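Cytosolic phospholipase A2 delta (Homo sapiens, PDB 5IZ5) catalyses the calcium-dependent hydrolysis of glycerophospholipids at the sn-2 position, with a preference for linoleic acid there. Local coordinates at residues G334-M339 and E394-S399; S341-L346 and A372-D377; L352-C357 and G798-A803; G451-L456 and V501-F506. The protein carries 3 engineered substitutions. All blocks are in the same frame, centred on the assembly; numbering follows the deposited sequence.

Contact 1 of 4, residues G334-M339 and E394-S399. With SO4 (sulfate ion), chain M.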
loop_
_atom_site.group_PDB
_atom_site.type_symbol
_atom_site.label_atom_id
_atom_site.label_comp_id
_atom_site.label_asym_id
_atom_site.label_seq_id
_atom_site.Cartn_x
_atom_site.Cartn_y
_atom_site.Cartn_z
ATOM N N GLY B 334 15.039 -11.339 0.153
ATOM C CA GLY B 334 16.108 -12.087 0.809
ATOM C C GLY B 334 17.188 -11.207 1.404
ATOM O O GLY B 334 18.377 -11.479 1.223
ATOM N N GLY B 335 16.785 -10.157 2.117
ATOM C CA GLY B 335 17.722 -9.299 2.849
ATOM C C GLY B 335 18.992 -8.928 2.099
ATOM O O GLY B 335 18.950 -8.653 0.901
ATOM N N ALA B 336 20.120 -8.930 2.807
ATOM C CA ALA B 336 21.423 -8.581 2.225
ATOM C C ALA B 336 21.886 -9.564 1.153
ATOM O O ALA B 336 22.688 -9.208 0.288
ATOM C CB ALA B 336 22.484 -8.474 3.309
ATOM N N ARG B 337 21.406 -10.803 1.239
ATOM C CA ARG B 337 21.693 -11.820 0.233
ATOM C C ARG B 337 21.135 -11.370 -1.109
ATOM O O ARG B 337 21.865 -11.333 -2.099
ATOM C CB ARG B 337 21.086 -13.165 0.640
ATOM C CG ARG B 337 21.298 -14.266 -0.379
ATOM C CD ARG B 337 20.811 -15.621 0.121
ATOM N NE ARG B 337 19.642 -15.576 1.015
ATOM C CZ ARG B 337 18.365 -15.434 0.669
ATOM N NH1 ARG B 337 18.013 -15.288 -0.589
ATOM N NH2 ARG B 337 17.428 -15.426 1.614
ATOM N N ALA B 338 19.848 -11.014 -1.124
ATOM C CA ALA B 338 19.192 -10.488 -2.325
ATOM C C ALA B 338 19.889 -9.217 -2.807
ATOM O O ALA B 338 20.124 -9.058 -3.998
ATOM C CB ALA B 338 17.710 -10.212 -2.070
ATOM N N MET B 339 20.216 -8.317 -1.883
ATOM C CA MET B 339 20.863 -7.057 -2.239
ATOM C C MET B 339 22.187 -7.310 -2.968
ATOM O O MET B 339 22.436 -6.746 -4.035
ATOM C CB MET B 339 21.117 -6.202 -0.995
ATOM C CG MET B 339 21.795 -4.872 -1.286
ATOM S SD MET B 339 22.315 -3.957 0.169
ATOM C CE MET B 339 23.673 -4.977 0.772
ATOM N N GLU B 394 31.831 -2.575 1.429
ATOM C CA GLU B 394 32.491 -1.985 2.590
ATOM C C GLU B 394 31.530 -1.796 3.763
ATOM O O GLU B 394 31.871 -2.100 4.911
ATOM C CB GLU B 394 33.163 -0.667 2.204
ATOM C CG GLU B 394 34.397 -0.883 1.337
ATOM C CD GLU B 394 35.018 0.403 0.820
ATOM O OE1 GLU B 394 34.467 1.493 1.075
ATOM O OE2 GLU B 394 36.068 0.314 0.149
ATOM N N HIS B 395 30.319 -1.324 3.472
ATOM C CA HIS B 395 29.307 -1.153 4.515
ATOM C C HIS B 395 28.804 -2.482 5.046
ATOM O O HIS B 395 28.500 -2.603 6.229
ATOM C CB HIS B 395 28.151 -0.289 4.007
ATOM C CG HIS B 395 28.490 1.167 3.963
ATOM N ND1 HIS B 395 28.575 1.935 5.101
ATOM C CD2 HIS B 395 28.807 1.984 2.932
ATOM C CE1 HIS B 395 28.910 3.169 4.775
ATOM N NE2 HIS B 395 29.058 3.224 3.463
ATOM N N LEU B 396 28.726 -3.487 4.181
ATOM C CA LEU B 396 28.282 -4.805 4.614
ATOM C C LEU B 396 29.374 -5.503 5.447
ATOM O O LEU B 396 29.072 -6.374 6.261
ATOM C CB LEU B 396 27.846 -5.648 3.412
ATOM C CG LEU B 396 26.783 -6.736 3.615
ATOM C CD1 LEU B 396 25.562 -6.254 4.378
ATOM C CD2 LEU B 396 26.352 -7.276 2.260
ATOM N N ALA B 397 30.627 -5.085 5.265
ATOM C CA ALA B 397 31.771 -5.656 5.989
ATOM C C ALA B 397 31.984 -5.079 7.386
ATOM O O ALA B 397 32.455 -5.785 8.274
ATOM C CB ALA B 397 33.046 -5.494 5.167
ATOM N N LYS B 398 31.655 -3.804 7.582
ATOM C CA LYS B 398 31.908 -3.140 8.869
ATOM C C LYS B 398 31.126 -3.784 10.014
ATOM O O LYS B 398 30.071 -4.386 9.798
ATOM C CB LYS B 398 31.565 -1.649 8.787
ATOM C CG LYS B 398 30.071 -1.366 8.795
ATOM C CD LYS B 398 29.755 0.062 8.394
ATOM C CE LYS B 398 28.258 0.248 8.210
ATOM N NZ LYS B 398 27.870 1.676 8.328
ATOM N N SER B 399 31.648 -3.641 11.226
ATOM C CA SER B 399 31.021 -4.227 12.412
ATOM C C SER B 399 29.692 -3.550 12.726
ATOM O O SER B 399 29.622 -2.333 12.852
ATOM C CB SER B 399 31.940 -4.114 13.630
ATOM O OG SER B 399 31.249 -4.467 14.820
HETATM S S SO4 M . 29.497 -7.407 13.681
HETATM O O1 SO4 M . 30.775 -7.787 13.035
HETATM O O2 SO4 M . 28.482 -7.103 12.647
HETATM O O3 SO4 M . 29.026 -8.520 14.532
HETATM O O4 SO4 M . 29.700 -6.217 14.532
#
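A336 and M339, the two residues that meet L396, lie just after the substrate-binding pair G334-G335, on the first turns of helix 335-351; in this family that glycine turn probably forms the oxyanion hole. Glycine suits both positions: a CB on G334 would jam against the preceding carbonyl O, and G335 has positive phi. L396, in the last turn of helix 386-397, swings CG away from its own backbone N (chi1 -152°) and splits its fork between two partners. Its CD1 lies 3.9 Å from A336 CB, where a short methyl lets the helices draw near. The other branch, CD2, meets M339 CE at 3.8 Å. That encounter is tip to tip: the methionine runs extended to SD and then bends at chi3 (70°), which turns its last methyl into place. Y777 and F782 also touch L396. Farther along, where the chain has left the helix, S399 OG bonds O4 of a sulfate, probably from the crystallisation liquor; the 2.4 Å between OG and O4 is very short and doubtful as a length. K400 N, L401 N, S581 OG and T776 OG1 also hold this anion. No hydrogen bond joins 334-339 to 394-399; between these segments the contact is carbon to carbon, which implies close fit without strict directionality.

Contact 2 of 4, residues S341-L346 and A372-D377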
loop_
_atom_site.group_PDB
_atom_site.type_symbol
_atom_site.label_atom_id
_atom_site.label_comp_id
_atom_site.label_asym_id
_atom_site.label_seq_id
_atom_site.Cartn_x
_atom_site.Cartn_y
_atom_site.Cartn_z
ATOM N N SER B 341 23.463 -10.192 -4.359
ATOM C CA SER B 341 23.333 -10.966 -5.576
ATOM C C SER B 341 22.781 -10.133 -6.739
ATOM O O SER B 341 23.225 -10.289 -7.880
ATOM C CB SER B 341 22.439 -12.173 -5.322
ATOM O OG SER B 341 22.320 -12.965 -6.491
ATOM N N LEU B 342 21.825 -9.251 -6.440
ATOM C CA LEU B 342 21.218 -8.380 -7.443
ATOM C C LEU B 342 22.235 -7.412 -8.043
ATOM O O LEU B 342 22.202 -7.143 -9.239
ATOM C CB LEU B 342 20.033 -7.608 -6.844
ATOM C CG LEU B 342 19.257 -6.661 -7.763
ATOM C CD1 LEU B 342 18.796 -7.343 -9.043
ATOM C CD2 LEU B 342 18.054 -6.090 -7.015
ATOM N N TYR B 343 23.136 -6.894 -7.212
ATOM C CA TYR B 343 24.248 -6.082 -7.697
ATOM C C TYR B 343 25.040 -6.840 -8.772
ATOM O O TYR B 343 25.394 -6.282 -9.816
ATOM C CB TYR B 343 25.191 -5.709 -6.554
ATOM C CG TYR B 343 24.840 -4.439 -5.803
ATOM C CD1 TYR B 343 24.839 -3.208 -6.447
ATOM C CD2 TYR B 343 24.547 -4.467 -4.440
ATOM C CE1 TYR B 343 24.542 -2.042 -5.758
ATOM C CE2 TYR B 343 24.245 -3.309 -3.746
ATOM C CZ TYR B 343 24.243 -2.099 -4.406
ATOM O OH TYR B 343 23.940 -0.949 -3.718
ATOM N N GLY B 344 25.317 -8.112 -8.494
ATOM C CA GLY B 344 26.027 -8.983 -9.423
ATOM C C GLY B 344 25.263 -9.214 -10.709
ATOM O O GLY B 344 25.856 -9.192 -11.791
ATOM N N HIS B 345 23.951 -9.430 -10.595
ATOM C CA HIS B 345 23.107 -9.606 -11.767
ATOM C C HIS B 345 23.088 -8.355 -12.642
ATOM O O HIS B 345 23.098 -8.450 -13.874
ATOM C CB HIS B 345 21.677 -9.978 -11.372
ATOM C CG HIS B 345 21.546 -11.349 -10.792
ATOM N ND1 HIS B 345 22.370 -12.394 -11.150
ATOM C CD2 HIS B 345 20.666 -11.852 -9.897
ATOM C CE1 HIS B 345 22.008 -13.479 -10.491
ATOM N NE2 HIS B 345 20.976 -13.179 -9.725
ATOM N N LEU B 346 23.050 -7.190 -12.005
ATOM C CA LEU B 346 23.068 -5.930 -12.736
ATOM C C LEU B 346 24.430 -5.695 -13.403
ATOM O O LEU B 346 24.487 -5.191 -14.522
ATOM C CB LEU B 346 22.703 -4.763 -11.814
ATOM C CG LEU B 346 21.264 -4.741 -11.278
ATOM C CD1 LEU B 346 21.128 -3.684 -10.198
ATOM C CD2 LEU B 346 20.246 -4.501 -12.382
ATOM N N ALA B 372 17.294 1.300 -4.416
ATOM C CA ALA B 372 17.294 2.626 -3.807
ATOM C C ALA B 372 18.671 3.277 -3.867
ATOM O O ALA B 372 18.800 4.447 -4.223
ATOM C CB ALA B 372 16.816 2.546 -2.370
ATOM N N HIS B 373 19.704 2.523 -3.519
ATOM C CA HIS B 373 21.056 3.059 -3.576
ATOM C C HIS B 373 21.425 3.505 -4.996
ATOM O O HIS B 373 21.933 4.610 -5.197
ATOM C CB HIS B 373 22.075 2.036 -3.086
ATOM C CG HIS B 373 23.486 2.532 -3.149
ATOM N ND1 HIS B 373 24.507 1.811 -3.729
ATOM C CD2 HIS B 373 24.038 3.695 -2.729
ATOM C CE1 HIS B 373 25.631 2.502 -3.648
ATOM N NE2 HIS B 373 25.374 3.649 -3.045
ATOM N N LEU B 374 21.169 2.644 -5.971
ATOM C CA LEU B 374 21.545 2.934 -7.351
ATOM C C LEU B 374 20.792 4.125 -7.920
ATOM O O LEU B 374 21.401 5.009 -8.529
ATOM C CB LEU B 374 21.322 1.716 -8.245
ATOM C CG LEU B 374 22.281 0.546 -8.000
ATOM C CD1 LEU B 374 21.857 -0.649 -8.838
ATOM C CD2 LEU B 374 23.728 0.926 -8.298
ATOM N N TYR B 375 19.477 4.156 -7.713
ATOM C CA TYR B 375 18.656 5.234 -8.254
ATOM C C TYR B 375 18.865 6.596 -7.558
ATOM O O TYR B 375 18.313 7.598 -7.997
ATOM C CB TYR B 375 17.180 4.834 -8.284
ATOM C CG TYR B 375 16.838 3.948 -9.459
ATOM C CD1 TYR B 375 16.318 4.486 -10.628
ATOM C CD2 TYR B 375 17.056 2.575 -9.414
ATOM C CE1 TYR B 375 16.003 3.684 -11.706
ATOM C CE2 TYR B 375 16.746 1.762 -10.492
ATOM C CZ TYR B 375 16.222 2.319 -11.634
ATOM O OH TYR B 375 15.919 1.515 -12.703
ATOM N N GLY B 376 19.663 6.631 -6.494
ATOM C CA GLY B 376 20.190 7.884 -5.967
ATOM C C GLY B 376 21.173 8.576 -6.909
ATOM O O GLY B 376 21.341 9.792 -6.842
ATOM N N ASP B 377 21.829 7.798 -7.774
ATOM C CA ASP B 377 22.673 8.325 -8.848
ATOM C C ASP B 377 21.870 8.330 -10.151
ATOM O O ASP B 377 21.547 7.263 -10.675
ATOM C CB ASP B 377 23.929 7.453 -8.997
ATOM C CG ASP B 377 24.802 7.848 -10.190
ATOM O OD1 ASP B 377 24.523 8.858 -10.864
ATOM O OD2 ASP B 377 25.773 7.124 -10.468
#
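H373 and L374 face Y343 and L346 where helix 367-375 packs against helix 335-351 in the alpha/beta core of the catalytic domain; helix 367-375 begins two residues beyond the nucleophile S365. H373 comes first. With CG anti to the backbone N (chi1 179°), its ring is carried out to the phenol, and ND1 lies 2.8 Å from Y343 OH, a hydrogen bond in which either could be the donor. The hydroxyl arrives at the imidazole edge, near the ring plane, and the two side chains cross at about a right angle. Y391 stacks on the same imidazole. A phenylalanine in place of Y343 would probably leave ND1 without this partner and the imidazole less firmly fixed in rotation. Next along, L374 divides its two methyls. CD2 sits 4.0 Å from Y343 CE1, at the edge of the aromatic ring, as the leucine and the tyrosine slide past each other in opposite directions. Tyrosine thus suits its place twice, offering apolar carbon to L374 and a polar tip to H373. The other branch of L374 meets L346 tip to tip, with the two CD1 methyls only 3.4 Å apart, tighter than usual for carbon.

Contact 3 of 4, residues L352-C357 and G798-A803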
loop_
_atom_site.group_PDB
_atom_site.type_symbol
_atom_site.label_atom_id
_atom_site.label_comp_id
_atom_site.label_asym_id
_atom_site.label_seq_id
_atom_site.Cartn_x
_atom_site.Cartn_y
_atom_site.Cartn_z
ATOM N N LEU B 352 27.358 -7.173 -20.479
ATOM C CA LEU B 352 26.813 -7.737 -21.709
ATOM C C LEU B 352 26.127 -6.704 -22.598
ATOM O O LEU B 352 25.689 -7.035 -23.699
ATOM C CB LEU B 352 25.805 -8.840 -21.387
ATOM C CG LEU B 352 26.300 -10.069 -20.624
ATOM C CD1 LEU B 352 25.132 -11.027 -20.424
ATOM C CD2 LEU B 352 27.445 -10.763 -21.344
ATOM N N GLY B 353 26.014 -5.464 -22.125
ATOM C CA GLY B 353 25.312 -4.416 -22.857
ATOM C C GLY B 353 23.816 -4.637 -22.930
ATOM O O GLY B 353 23.154 -4.074 -23.794
ATOM N N LEU B 354 23.266 -5.445 -22.024
ATOM C CA LEU B 354 21.839 -5.773 -22.057
ATOM C C LEU B 354 21.003 -4.993 -21.038
ATOM O O LEU B 354 19.772 -5.002 -21.113
ATOM C CB LEU B 354 21.644 -7.278 -21.869
ATOM C CG LEU B 354 22.307 -8.153 -22.936
ATOM C CD1 LEU B 354 22.148 -9.617 -22.576
ATOM C CD2 LEU B 354 21.727 -7.893 -24.315
ATOM N N LEU B 355 21.661 -4.309 -20.106
ATOM C CA LEU B 355 20.953 -3.463 -19.145
ATOM C C LEU B 355 20.187 -2.350 -19.865
ATOM O O LEU B 355 19.061 -2.020 -19.478
ATOM C CB LEU B 355 21.931 -2.878 -18.121
ATOM C CG LEU B 355 21.355 -2.170 -16.886
ATOM C CD1 LEU B 355 20.304 -3.012 -16.176
ATOM C CD2 LEU B 355 22.474 -1.806 -15.922
ATOM N N ASP B 356 20.784 -1.802 -20.928
ATOM C CA ASP B 356 20.135 -0.772 -21.749
ATOM C C ASP B 356 18.917 -1.284 -22.525
ATOM O O ASP B 356 18.157 -0.484 -23.064
ATOM C CB ASP B 356 21.133 -0.140 -22.733
ATOM C CG ASP B 356 22.187 0.725 -22.047
ATOM O OD1 ASP B 356 21.969 1.181 -20.910
ATOM O OD2 ASP B 356 23.248 0.956 -22.654
ATOM N N CYS B 357 18.744 -2.602 -22.608
ATOM C CA CYS B 357 17.550 -3.185 -23.215
ATOM C C CYS B 357 16.376 -3.343 -22.236
ATOM O O CYS B 357 15.288 -3.744 -22.643
ATOM C CB CYS B 357 17.880 -4.551 -23.826
ATOM S SG CYS B 357 19.223 -4.537 -25.040
ATOM N N GLY B 798 23.706 -16.413 -24.142
ATOM C CA GLY B 798 23.062 -17.022 -25.298
ATOM C C GLY B 798 21.560 -17.128 -25.152
ATOM O O GLY B 798 20.814 -16.728 -26.046
ATOM N N ALA B 799 21.111 -17.662 -24.020
ATOM C CA ALA B 799 19.679 -17.817 -23.752
ATOM C C ALA B 799 18.952 -16.469 -23.720
ATOM O O ALA B 799 17.825 -16.355 -24.204
ATOM C CB ALA B 799 19.464 -18.562 -22.443
ATOM N N ILE B 800 19.602 -15.451 -23.158
ATOM C CA ILE B 800 19.003 -14.112 -23.062
ATOM C C ILE B 800 18.830 -13.506 -24.452
ATOM O O ILE B 800 17.758 -12.977 -24.776
ATOM C CB ILE B 800 19.838 -13.159 -22.177
ATOM C CG1 ILE B 800 19.908 -13.683 -20.744
ATOM C CG2 ILE B 800 19.226 -11.764 -22.160
ATOM C CD1 ILE B 800 20.987 -13.031 -19.904
ATOM N N LEU B 801 19.880 -13.597 -25.271
ATOM C CA LEU B 801 19.833 -13.075 -26.638
ATOM C C LEU B 801 18.775 -13.796 -27.466
ATOM O O LEU B 801 18.038 -13.166 -28.220
ATOM C CB LEU B 801 21.205 -13.179 -27.311
ATOM C CG LEU B 801 22.329 -12.336 -26.697
ATOM C CD1 LEU B 801 23.679 -12.720 -27.282
ATOM C CD2 LEU B 801 22.086 -10.846 -26.876
ATOM N N GLN B 802 18.704 -15.116 -27.321
ATOM C CA GLN B 802 17.659 -15.914 -27.967
ATOM C C GLN B 802 16.256 -15.469 -27.569
ATOM O O GLN B 802 15.383 -15.339 -28.421
ATOM C CB GLN B 802 17.849 -17.395 -27.662
ATOM C CG GLN B 802 16.949 -18.309 -28.483
ATOM C CD GLN B 802 16.744 -19.663 -27.831
ATOM O OE1 GLN B 802 17.708 -20.296 -27.406
ATOM N NE2 GLN B 802 15.487 -20.115 -27.746
ATOM N N ALA B 803 16.041 -15.243 -26.276
ATOM C CA ALA B 803 14.739 -14.792 -25.785
ATOM C C ALA B 803 14.423 -13.403 -26.315
ATOM O O ALA B 803 13.289 -13.126 -26.708
ATOM C CB ALA B 803 14.701 -14.796 -24.270
#
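No ring, amide or carboxylate takes part where L354 meets I800 and L801, so the contact has no faces or edges of flat groups; branched aliphatic methyls do all the touching. L354 is the hub. Its CG stands anti to the carbonyl carbon (chi1 -60°), which sends the isobutyl fork toward helix 797-810 and lets each branch find its own neighbour. CD1 comes within 3.6 Å of I800 CG2, the two side chains crossing obliquely. On the other branch CD2 approaches L801 CD2 at 3.9 Å, with these side chains at about a right angle. I800 presents its beta-branch, a methyl rooted close to the helix backbone, whereas L801 reaches the contact with the far end of its chain. The residue before the hub prepares its position: G353 ends helix 335-351 in a Schellman motif, and its positive phi (69°) suits a residue without CB. Just beyond, C357 N bonds L354 O at 3.0 Å within a short 3-10 turn. A312 also packs on L354, L313 on L801, and L732 and F734 of strand 730-734 on I800, extending the apolar surroundings. Here the C-terminal helix packs on the turn that leads from helix 335-351 into strand 360-363, part of the crossover between parallel strands 327-331 and 360-363, a layered arrangement characteristic of alpha/beta folds.

Contact 4 of 4, residues G451-L456 and V501-F506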
loop_
_atom_site.group_PDB
_atom_site.type_symbol
_atom_site.label_atom_id
_atom_site.label_comp_id
_atom_site.label_asym_id
_atom_site.label_seq_id
_atom_site.Cartn_x
_atom_site.Cartn_y
_atom_site.Cartn_z
ATOM N N GLY B 451 13.029 12.083 -5.943
ATOM C CA GLY B 451 14.314 12.436 -6.544
ATOM C C GLY B 451 14.812 11.452 -7.588
ATOM O O GLY B 451 15.682 11.789 -8.399
ATOM N N GLN B 452 14.247 10.242 -7.587
ATOM C CA GLN B 452 14.588 9.223 -8.578
ATOM C C GLN B 452 14.059 9.536 -9.982
ATOM O O GLN B 452 14.495 8.925 -10.951
ATOM C CB GLN B 452 14.082 7.846 -8.130
ATOM C CG GLN B 452 14.706 7.363 -6.829
ATOM C CD GLN B 452 14.353 5.928 -6.486
ATOM O OE1 GLN B 452 13.704 5.219 -7.259
ATOM N NE2 GLN B 452 14.781 5.490 -5.315
ATOM N N ARG B 453 13.125 10.480 -10.095
ATOM C CA ARG B 453 12.676 10.951 -11.407
ATOM C C ARG B 453 13.829 11.487 -12.264
ATOM O O ARG B 453 13.789 11.374 -13.487
ATOM C CB ARG B 453 11.582 12.014 -11.262
ATOM C CG ARG B 453 10.254 11.432 -10.796
ATOM C CD ARG B 453 9.089 12.380 -11.015
ATOM N NE ARG B 453 9.154 13.546 -10.137
ATOM C CZ ARG B 453 8.529 13.672 -8.964
ATOM N NH1 ARG B 453 7.774 12.693 -8.470
ATOM N NH2 ARG B 453 8.673 14.801 -8.273
ATOM N N ALA B 454 14.854 12.048 -11.624
ATOM C CA ALA B 454 16.030 12.538 -12.341
ATOM C C ALA B 454 16.752 11.406 -13.074
ATOM O O ALA B 454 17.286 11.615 -14.159
ATOM C CB ALA B 454 16.980 13.256 -11.392
ATOM N N ALA B 455 16.739 10.207 -12.494
ATOM C CA ALA B 455 17.327 9.019 -13.129
ATOM C C ALA B 455 16.570 8.541 -14.368
ATOM O O ALA B 455 17.045 7.655 -15.082
ATOM C CB ALA B 455 17.416 7.886 -12.123
ATOM N N LEU B 456 15.398 9.118 -14.625
ATOM C CA LEU B 456 14.553 8.709 -15.738
ATOM C C LEU B 456 14.314 9.817 -16.773
ATOM O O LEU B 456 13.585 9.604 -17.745
ATOM C CB LEU B 456 13.199 8.260 -15.190
ATOM C CG LEU B 456 13.203 7.229 -14.064
ATOM C CD1 LEU B 456 11.787 7.024 -13.551
ATOM C CD2 LEU B 456 13.803 5.909 -14.530
ATOM N N VAL B 501 -1.054 8.436 -6.212
ATOM C CA VAL B 501 -0.576 9.781 -5.931
ATOM C C VAL B 501 0.909 9.857 -6.239
ATOM O O VAL B 501 1.593 8.836 -6.243
ATOM C CB VAL B 501 -0.797 10.190 -4.463
ATOM C CG1 VAL B 501 -2.284 10.287 -4.153
ATOM C CG2 VAL B 501 -0.098 9.224 -3.518
ATOM N N PRO B 502 1.416 11.070 -6.501
ATOM C CA PRO B 502 2.855 11.208 -6.637
ATOM C C PRO B 502 3.558 10.807 -5.342
ATOM O O PRO B 502 3.010 11.010 -4.259
ATOM C CB PRO B 502 3.060 12.705 -6.912
ATOM C CG PRO B 502 1.738 13.240 -7.323
ATOM C CD PRO B 502 0.701 12.347 -6.707
ATOM N N PRO B 503 4.764 10.240 -5.448
ATOM C CA PRO B 503 5.432 9.749 -4.252
ATOM C C PRO B 503 5.640 10.822 -3.193
ATOM O O PRO B 503 5.613 10.507 -2.004
ATOM C CB PRO B 503 6.778 9.244 -4.783
ATOM C CG PRO B 503 6.968 9.946 -6.083
ATOM C CD PRO B 503 5.592 10.061 -6.651
ATOM N N GLU B 504 5.837 12.076 -3.620
ATOM C CA GLU B 504 6.023 13.194 -2.688
ATOM C C GLU B 504 4.794 13.423 -1.810
ATOM O O GLU B 504 4.918 13.954 -0.718
ATOM C CB GLU B 504 6.451 14.494 -3.406
ATOM C CG GLU B 504 5.533 14.976 -4.516
ATOM C CD GLU B 504 5.976 14.488 -5.881
ATOM O OE1 GLU B 504 6.186 13.260 -6.081
ATOM O OE2 GLU B 504 6.110 15.357 -6.758
ATOM N N LEU B 505 3.625 12.978 -2.254
ATOM C CA LEU B 505 2.405 13.108 -1.465
ATOM C C LEU B 505 2.016 11.858 -0.663
ATOM O O LEU B 505 1.062 11.901 0.112
ATOM C CB LEU B 505 1.249 13.518 -2.380
ATOM C CG LEU B 505 1.379 14.890 -3.052
ATOM C CD1 LEU B 505 0.102 15.203 -3.809
ATOM C CD2 LEU B 505 1.674 15.996 -2.043
ATOM N N PHE B 506 2.740 10.754 -0.838
ATOM C CA PHE B 506 2.455 9.536 -0.081
ATOM C C PHE B 506 2.815 9.743 1.384
ATOM O O PHE B 506 3.954 10.077 1.712
ATOM C CB PHE B 506 3.216 8.323 -0.621
ATOM C CG PHE B 506 3.116 7.131 0.273
ATOM C CD1 PHE B 506 1.963 6.364 0.292
ATOM C CD2 PHE B 506 4.154 6.808 1.132
ATOM C CE1 PHE B 506 1.849 5.277 1.136
ATOM C CE2 PHE B 506 4.049 5.724 1.976
ATOM C CZ PHE B 506 2.897 4.962 1.978
#
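R453 reaches from a short 3-10 turn to E504 and P503, in the loop between strands 499-501 and 509-511. From a CB directed toward that loop, the chain runs through CG and CD and then bends at chi3 (-69°), bringing the guanidinium up to the E504 carboxylate, the two side chains crossing at about a right angle. R453 CZ lies 3.7 Å from both E504 OE1 and E504 OE2. At the tip, NH1 gives E504 OE1 a nearly straight hydrogen bond of 2.9 Å (169° at the hydrogen), which comes in on the syn side of the carboxylate and close to the guanidinium plane. NH2 makes a second, weak bond to E504 OE2 at 3.0 Å. The salt bridge is therefore two-pronged but uneven, consistent with the 33° between the two planes. Beside it, P503 CG comes within 3.7 Å of R453 NH1, and CD of the same compact ring lies at the edge of the guanidinium, in its plane, without competing for its hydrogens. The carbonyl O of P489 takes a further bond from NH1, so this nitrogen serves two acceptors. With an alanine in place of R453, the E504 carboxylate would probably lose its charged mate and P489 O a donor. R453 also touches a crystal neighbour, which may influence its pose. Opposite charges meeting through paired bonds imply a directional link, probably weakened in part by solvent, since both residues are partly exposed.

All four contacts belong to the catalytic domain. Contacts 1 and 2 share helix 335-351, with centres 13 Å apart; the first borders the substrate-binding glycines, and the side chain of M339 is about 9 Å from that of the nucleophile S365. Contact 3 lies where that helix ends, its centre 18 Å from that of contact 2, and L346 CD2 touches L355 CD1 at 4.1 Å. Contact 4 joins contact 2 on another flank, through Y375 CB and Q452 CD at 3.5 Å. Contact 2 thus touches both, whereas contacts 3 and 4 stay about 10 Å apart at their nearest atoms; neither lies at an annotated site.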